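Local coordinates for protein glutathione S-transferase (Sulfitobacter, PDB 4GF0) that binds glutathione and, as a glutathione transferase homolog, probably catalyses its conjugation to electrophilic substrates, at residues Q192-A197 against A201-G206; R118-Q123 against E127-Q132. One frame throughout, in Å; residues are numbered along the deposited sequence.

Contact 1 (Q192-A197 against A201-G206); sequences QMTARA and AVKDKG
The tight turn joining helix 184-194 to helix 197-204, in the all-helical C-terminal part of the glutathione transferase fold, brings Thr194 and Ala197 against Lys203 and Ala201. The direct polar link is one turn of the second helix: Ala201 N donates to Ala197 O over 2.9 Å with an N-H...O angle of 148°, and Ala201 CB lies 3.4 Å from that same oxygen. Arg196 occupies the N-cap position before this turn; its guanidinium reaches Glu23 and Tyr153 and makes a cation-pi contact with Phe159. Further out, Lys203 spans the corner. Its chain is fully extended beyond CG (chi2 -177°, chi3 -175°), which carries the ammonium to Thr194, where NZ stands 3.6 Å from the methyl CG2. That methyl lies anti to the backbone N, leaving OG1 to bond Met190 O one turn back in its own helix. The segments bury merely 120 Å² together, and three of the four touching residues are exposed, evidence of a surface contact bridged partly by solvent. One water completes it, donating to Thr194 O at 2.8 Å and accepting from Lys203 NZ at 2.7 Å.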
loop_
_atom_site.group_PDB
_atom_site.type_symbol
_atom_site.label_atom_id
_atom_site.label_comp_id
_atom_site.label_asym_id
_atom_site.label_seq_id
_atom_site.Cartn_x
_atom_site.Cartn_y
_atom_site.Cartn_z
ATOM N N GLN A 192 22.904 9.260 -1.680
ATOM C CA GLN A 192 22.861 9.350 -0.223
ATOM C C GLN A 192 22.513 7.995 0.370
ATOM O O GLN A 192 23.118 7.568 1.347
ATOM C CB GLN A 192 21.848 10.403 0.247
ATOM C CG GLN A 192 22.201 11.831 -0.160
ATOM C CD GLN A 192 23.525 12.284 0.423
ATOM O OE1 GLN A 192 23.889 11.910 1.545
ATOM N NE2 GLN A 192 24.259 13.089 -0.339
ATOM N N MET A 193 21.531 7.325 -0.226
ATOM C CA MET A 193 21.083 6.026 0.270
ATOM C C MET A 193 22.200 4.984 0.202
ATOM O O MET A 193 22.431 4.236 1.158
ATOM C CB MET A 193 19.856 5.546 -0.514
ATOM C CG MET A 193 18.577 6.350 -0.234
ATOM S SD MET A 193 18.054 6.234 1.498
ATOM C CE MET A 193 17.569 4.511 1.626
ATOM N N THR A 194 22.883 4.949 -0.936
ATOM C CA THR A 194 23.968 4.000 -1.175
ATOM C C THR A 194 25.078 4.137 -0.124
ATOM O O THR A 194 25.739 3.159 0.232
ATOM C CB THR A 194 24.536 4.171 -2.608
ATOM O OG1 THR A 194 23.527 3.813 -3.563
ATOM C CG2 THR A 194 25.764 3.306 -2.827
ATOM N N ALA A 195 25.240 5.350 0.400
ATOM C CA ALA A 195 26.297 5.656 1.362
ATOM C C ALA A 195 25.898 5.362 2.805
ATOM O O ALA A 195 26.737 5.430 3.703
ATOM C CB ALA A 195 26.719 7.111 1.226
ATOM N N ARG A 196 24.626 5.039 3.036
ATOM C CA ARG A 196 24.142 4.804 4.400
ATOM C C ARG A 196 24.554 3.434 4.921
ATOM O O ARG A 196 24.668 2.465 4.160
ATOM C CB ARG A 196 22.611 4.947 4.483
ATOM C CG ARG A 196 22.105 6.386 4.337
ATOM C CD ARG A 196 20.591 6.474 4.558
ATOM N NE ARG A 196 20.211 6.412 5.975
ATOM C CZ ARG A 196 20.086 7.469 6.776
ATOM N NH1 ARG A 196 20.327 8.692 6.318
ATOM N NH2 ARG A 196 19.728 7.305 8.050
ATOM N N ALA A 197 24.774 3.355 6.229
ATOM C CA ALA A 197 25.178 2.095 6.845
ATOM C C ALA A 197 24.163 0.970 6.628
ATOM O O ALA A 197 24.541 -0.188 6.422
ATOM C CB ALA A 197 25.443 2.303 8.335
ATOM N N ALA A 201 24.825 -2.600 4.806
ATOM C CA ALA A 201 24.566 -3.822 5.567
ATOM C C ALA A 201 23.753 -4.843 4.777
ATOM O O ALA A 201 24.064 -6.041 4.804
ATOM C CB ALA A 201 23.874 -3.501 6.876
ATOM N N VAL A 202 22.704 -4.398 4.089
ATOM C CA VAL A 202 21.884 -5.356 3.346
ATOM C C VAL A 202 22.623 -5.874 2.108
ATOM O O VAL A 202 22.440 -7.029 1.720
ATOM C CB VAL A 202 20.483 -4.814 2.976
ATOM C CG1 VAL A 202 19.748 -4.361 4.231
ATOM C CG2 VAL A 202 20.580 -3.670 1.958
ATOM N N LYS A 203 23.461 -5.037 1.501
ATOM C CA LYS A 203 24.305 -5.490 0.396
ATOM C C LYS A 203 25.252 -6.580 0.873
ATOM O O LYS A 203 25.463 -7.581 0.185
ATOM C CB LYS A 203 25.115 -4.334 -0.188
ATOM C CG LYS A 203 24.376 -3.498 -1.215
ATOM C CD LYS A 203 25.287 -2.423 -1.797
ATOM C CE LYS A 203 24.525 -1.501 -2.738
ATOM N NZ LYS A 203 25.316 -0.284 -3.064
ATOM N N ASP A 204 25.820 -6.379 2.058
ATOM C CA ASP A 204 26.751 -7.347 2.632
ATOM C C ASP A 204 26.049 -8.671 2.914
ATOM O O ASP A 204 26.681 -9.723 2.962
ATOM C CB ASP A 204 27.370 -6.799 3.924
ATOM C CG ASP A 204 28.432 -5.744 3.669
ATOM O OD1 ASP A 204 29.034 -5.752 2.575
ATOM O OD2 ASP A 204 28.672 -4.910 4.570
ATOM N N LYS A 205 24.735 -8.613 3.096
ATOM C CA LYS A 205 23.942 -9.804 3.379
ATOM C C LYS A 205 23.391 -10.431 2.104
ATOM O O LYS A 205 22.595 -11.370 2.165
ATOM C CB LYS A 205 22.800 -9.476 4.346
ATOM C CG LYS A 205 23.274 -9.144 5.755
ATOM C CD LYS A 205 22.112 -8.876 6.699
ATOM C CE LYS A 205 22.572 -8.954 8.146
ATOM N NZ LYS A 205 22.664 -7.626 8.809
ATOM N N GLY A 206 23.816 -9.896 0.961
ATOM C CA GLY A 206 23.450 -10.425 -0.341
ATOM C C GLY A 206 22.046 -10.079 -0.806
ATOM O O GLY A 206 21.439 -10.836 -1.570
HETATM O O HOH W 1 25.874 0.492 -0.587
#

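Contact 2 (R118-Q123 against E127-Q132); sequences RWAKQQ and EDMTAQ. With GSH (glutathione), chain D.
Ala120 and Gln123 meet Met129 and Glu127 in a partly buried contact, where the loop before helix 123-148 packs on the first turns of that helix. Ala120 CB touches the methyl CE of Met129 at 3.8 Å, a position reached because the Met129 chain bends at chi3 (-67°). Nearer the surface, Glu127 N donates to Gln123 O over 3.0 Å, an ordinary helical bond. The side chains of the same two residues also meet, crossing at about a right angle: Gln123 NE2 donates to Glu127 OE2 at 3.3 Å, nearly straight at 166°. OE2 lies in the amide plane of Gln123, but the donor reaches it on the anti side of the carboxylate and 23° out of that plane. Arg118 belongs to the glutathione pocket. Its NH2 bonds the glycyl carboxylate oxygen O31 of glutathione at 2.9 Å and, weakly, OE1 at 3.5 Å. A leucine in its place would probably leave that carboxylate without this charged mate. Trp119 takes Arg118 CB over one ring face and stacks with His112. The loop packs on helix 89-111 through Ala111 and on helix 123-148 through Phe126; Asp128 of the latter bonds Lys121 N and Gln122 N of the second subunit.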
loop_
_atom_site.group_PDB
_atom_site.type_symbol
_atom_site.label_atom_id
_atom_site.label_comp_id
_atom_site.label_asym_id
_atom_site.label_seq_id
_atom_site.Cartn_x
_atom_site.Cartn_y
_atom_site.Cartn_z
ATOM N N ARG A 118 -1.239 -11.788 -13.371
ATOM C CA ARG A 118 -2.134 -11.389 -12.287
ATOM C C ARG A 118 -3.454 -10.815 -12.801
ATOM O O ARG A 118 -4.476 -10.905 -12.122
ATOM C CB ARG A 118 -1.462 -10.353 -11.388
ATOM C CG ARG A 118 -0.327 -10.908 -10.568
ATOM C CD ARG A 118 0.244 -9.831 -9.675
ATOM N NE ARG A 118 1.467 -10.262 -9.008
ATOM C CZ ARG A 118 2.299 -9.438 -8.385
ATOM N NH1 ARG A 118 2.033 -8.136 -8.345
ATOM N NH2 ARG A 118 3.395 -9.914 -7.805
ATOM N N TRP A 119 -3.436 -10.216 -13.990
ATOM C CA TRP A 119 -4.586 -9.441 -14.444
ATOM C C TRP A 119 -5.072 -9.822 -15.843
ATOM O O TRP A 119 -6.100 -9.328 -16.290
ATOM C CB TRP A 119 -4.261 -7.938 -14.420
ATOM C CG TRP A 119 -3.773 -7.464 -13.097
ATOM C CD1 TRP A 119 -4.524 -7.240 -11.984
ATOM C CD2 TRP A 119 -2.418 -7.146 -12.745
ATOM N NE1 TRP A 119 -3.713 -6.814 -10.946
ATOM C CE2 TRP A 119 -2.424 -6.742 -11.393
ATOM C CE3 TRP A 119 -1.205 -7.173 -13.439
ATOM C CZ2 TRP A 119 -1.252 -6.365 -10.718
ATOM C CZ3 TRP A 119 -0.052 -6.791 -12.774
ATOM C CH2 TRP A 119 -0.082 -6.396 -11.422
ATOM N N ALA A 120 -4.323 -10.684 -16.522
ATOM C CA ALA A 120 -4.635 -11.086 -17.896
ATOM C C ALA A 120 -4.217 -12.528 -18.131
ATOM O O ALA A 120 -3.456 -13.090 -17.347
ATOM C CB ALA A 120 -3.941 -10.167 -18.903
ATOM N N LYS A 121 -4.703 -13.117 -19.222
ATOM C CA LYS A 121 -4.417 -14.513 -19.524
ATOM C C LYS A 121 -3.654 -14.715 -20.831
ATOM O O LYS A 121 -2.945 -15.707 -20.989
ATOM C CB LYS A 121 -5.714 -15.326 -19.553
ATOM C CG LYS A 121 -6.089 -15.909 -18.200
ATOM C CD LYS A 121 -7.538 -16.374 -18.176
ATOM C CE LYS A 121 -7.945 -16.854 -16.785
ATOM N NZ LYS A 121 -7.405 -18.199 -16.447
ATOM N N GLN A 122 -3.801 -13.781 -21.766
ATOM C CA GLN A 122 -3.219 -13.953 -23.097
ATOM C C GLN A 122 -1.782 -13.459 -23.224
ATOM O O GLN A 122 -1.405 -12.427 -22.656
ATOM C CB GLN A 122 -4.101 -13.289 -24.161
ATOM C CG GLN A 122 -5.558 -13.718 -24.090
ATOM C CD GLN A 122 -5.728 -15.220 -24.220
ATOM O OE1 GLN A 122 -4.971 -15.884 -24.934
ATOM N NE2 GLN A 122 -6.725 -15.765 -23.531
ATOM N N GLN A 123 -0.996 -14.197 -24.006
ATOM C CA GLN A 123 0.412 -13.888 -24.214
ATOM C C GLN A 123 0.578 -12.517 -24.853
ATOM O O GLN A 123 1.475 -11.754 -24.492
ATOM C CB GLN A 123 1.054 -14.967 -25.095
ATOM C CG GLN A 123 2.512 -14.706 -25.466
ATOM C CD GLN A 123 3.425 -14.589 -24.256
ATOM O OE1 GLN A 123 3.159 -15.166 -23.198
ATOM N NE2 GLN A 123 4.510 -13.834 -24.409
ATOM N N GLU A 127 2.705 -9.220 -23.563
ATOM C CA GLU A 127 3.704 -8.528 -24.363
ATOM C C GLU A 127 3.399 -7.043 -24.420
ATOM O O GLU A 127 4.303 -6.208 -24.346
ATOM C CB GLU A 127 3.776 -9.121 -25.781
ATOM C CG GLU A 127 4.271 -10.558 -25.810
ATOM C CD GLU A 127 4.144 -11.196 -27.178
ATOM O OE1 GLU A 127 3.628 -10.534 -28.109
ATOM O OE2 GLU A 127 4.557 -12.366 -27.321
ATOM N N ASP A 128 2.112 -6.732 -24.572
ATOM C CA ASP A 128 1.619 -5.360 -24.585
ATOM C C ASP A 128 1.987 -4.682 -23.262
ATOM O O ASP A 128 2.611 -3.620 -23.249
ATOM C CB ASP A 128 0.095 -5.371 -24.773
ATOM C CG ASP A 128 -0.506 -3.982 -24.879
ATOM O OD1 ASP A 128 0.248 -2.987 -24.894
ATOM O OD2 ASP A 128 -1.751 -3.887 -24.964
ATOM N N MET A 129 1.620 -5.309 -22.154
ATOM C CA MET A 129 1.856 -4.711 -20.838
ATOM C C MET A 129 3.351 -4.546 -20.554
ATOM O O MET A 129 3.794 -3.526 -20.019
ATOM C CB MET A 129 1.172 -5.533 -19.731
ATOM C CG MET A 129 -0.367 -5.502 -19.815
ATOM S SD MET A 129 -1.196 -6.417 -18.492
ATOM C CE MET A 129 -0.701 -8.097 -18.894
ATOM N N THR A 130 4.130 -5.555 -20.914
ATOM C CA THR A 130 5.572 -5.502 -20.717
ATOM C C THR A 130 6.190 -4.328 -21.485
ATOM O O THR A 130 7.052 -3.622 -20.961
ATOM C CB THR A 130 6.214 -6.836 -21.126
ATOM O OG1 THR A 130 5.767 -7.855 -20.219
ATOM C CG2 THR A 130 7.737 -6.748 -21.092
ATOM N N ALA A 131 5.715 -4.094 -22.705
ATOM C CA ALA A 131 6.265 -3.037 -23.554
ATOM C C ALA A 131 6.027 -1.629 -22.999
ATOM O O ALA A 131 6.755 -0.694 -23.340
ATOM C CB ALA A 131 5.719 -3.155 -24.975
ATOM N N GLN A 132 5.015 -1.478 -22.146
ATOM C CA GLN A 132 4.657 -0.163 -21.625
ATOM C C GLN A 132 5.453 0.221 -20.382
ATOM O O GLN A 132 5.444 1.385 -19.986
ATOM C CB GLN A 132 3.164 -0.083 -21.289
ATOM C CG GLN A 132 2.236 -0.567 -22.382
ATOM C CD GLN A 132 2.584 -0.008 -23.745
ATOM O OE1 GLN A 132 2.906 1.174 -23.889
ATOM N NE2 GLN A 132 2.524 -0.864 -24.760
HETATM N N1 GSH D . 1.815 -5.194 -1.974
HETATM C CA1 GSH D . 2.912 -6.072 -1.634
HETATM C C1 GSH D . 3.851 -5.376 -0.700
HETATM O O11 GSH D . 4.443 -6.025 0.205
HETATM O O12 GSH D . 4.073 -4.142 -0.831
HETATM C CB1 GSH D . 3.683 -6.447 -2.878
HETATM C CG1 GSH D . 4.488 -7.707 -2.552
HETATM C CD1 GSH D . 5.073 -8.280 -3.847
HETATM O OE1 GSH D . 4.394 -8.353 -4.872
HETATM N N2 GSH D . 6.459 -8.739 -3.846
HETATM C CA2 GSH D . 7.023 -9.292 -5.053
HETATM C C2 GSH D . 6.770 -10.777 -5.032
HETATM O O2 GSH D . 6.700 -11.385 -3.972
HETATM C CB2 GSH D . 8.495 -9.041 -5.122
HETATM S SG2 GSH D . 8.801 -7.293 -5.315
HETATM N N3 GSH D . 6.585 -11.523 -6.270
HETATM C CA3 GSH D . 6.353 -12.961 -6.189
HETATM C C3 GSH D . 5.331 -13.412 -7.202
HETATM O O31 GSH D . 4.555 -12.572 -7.743
HETATM O O32 GSH D . 5.233 -14.645 -7.500
#

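From the N terminus, the chain first passes through the thioredoxin-like part with its four-stranded sheet, then helix 89-111, before reaching contact 2. There 118-123 and 127-132, with three helical residues between them, close a short turn at the start of helix 123-148. Contact 1 opens only later: 192-197 and 201-206, again three helical residues apart, join the end of helix 184-194 to helix 197-204. The two closures are therefore in series, neither nesting nor crossing. Their centres lie 34 Å apart on opposite sides of the chain's centre. Contact 2 ties glutathione and the subunit interface to the helical domain, whereas contact 1 joins the last two helices, the second of which also packs on helix 14-23 of the thioredoxin-like part.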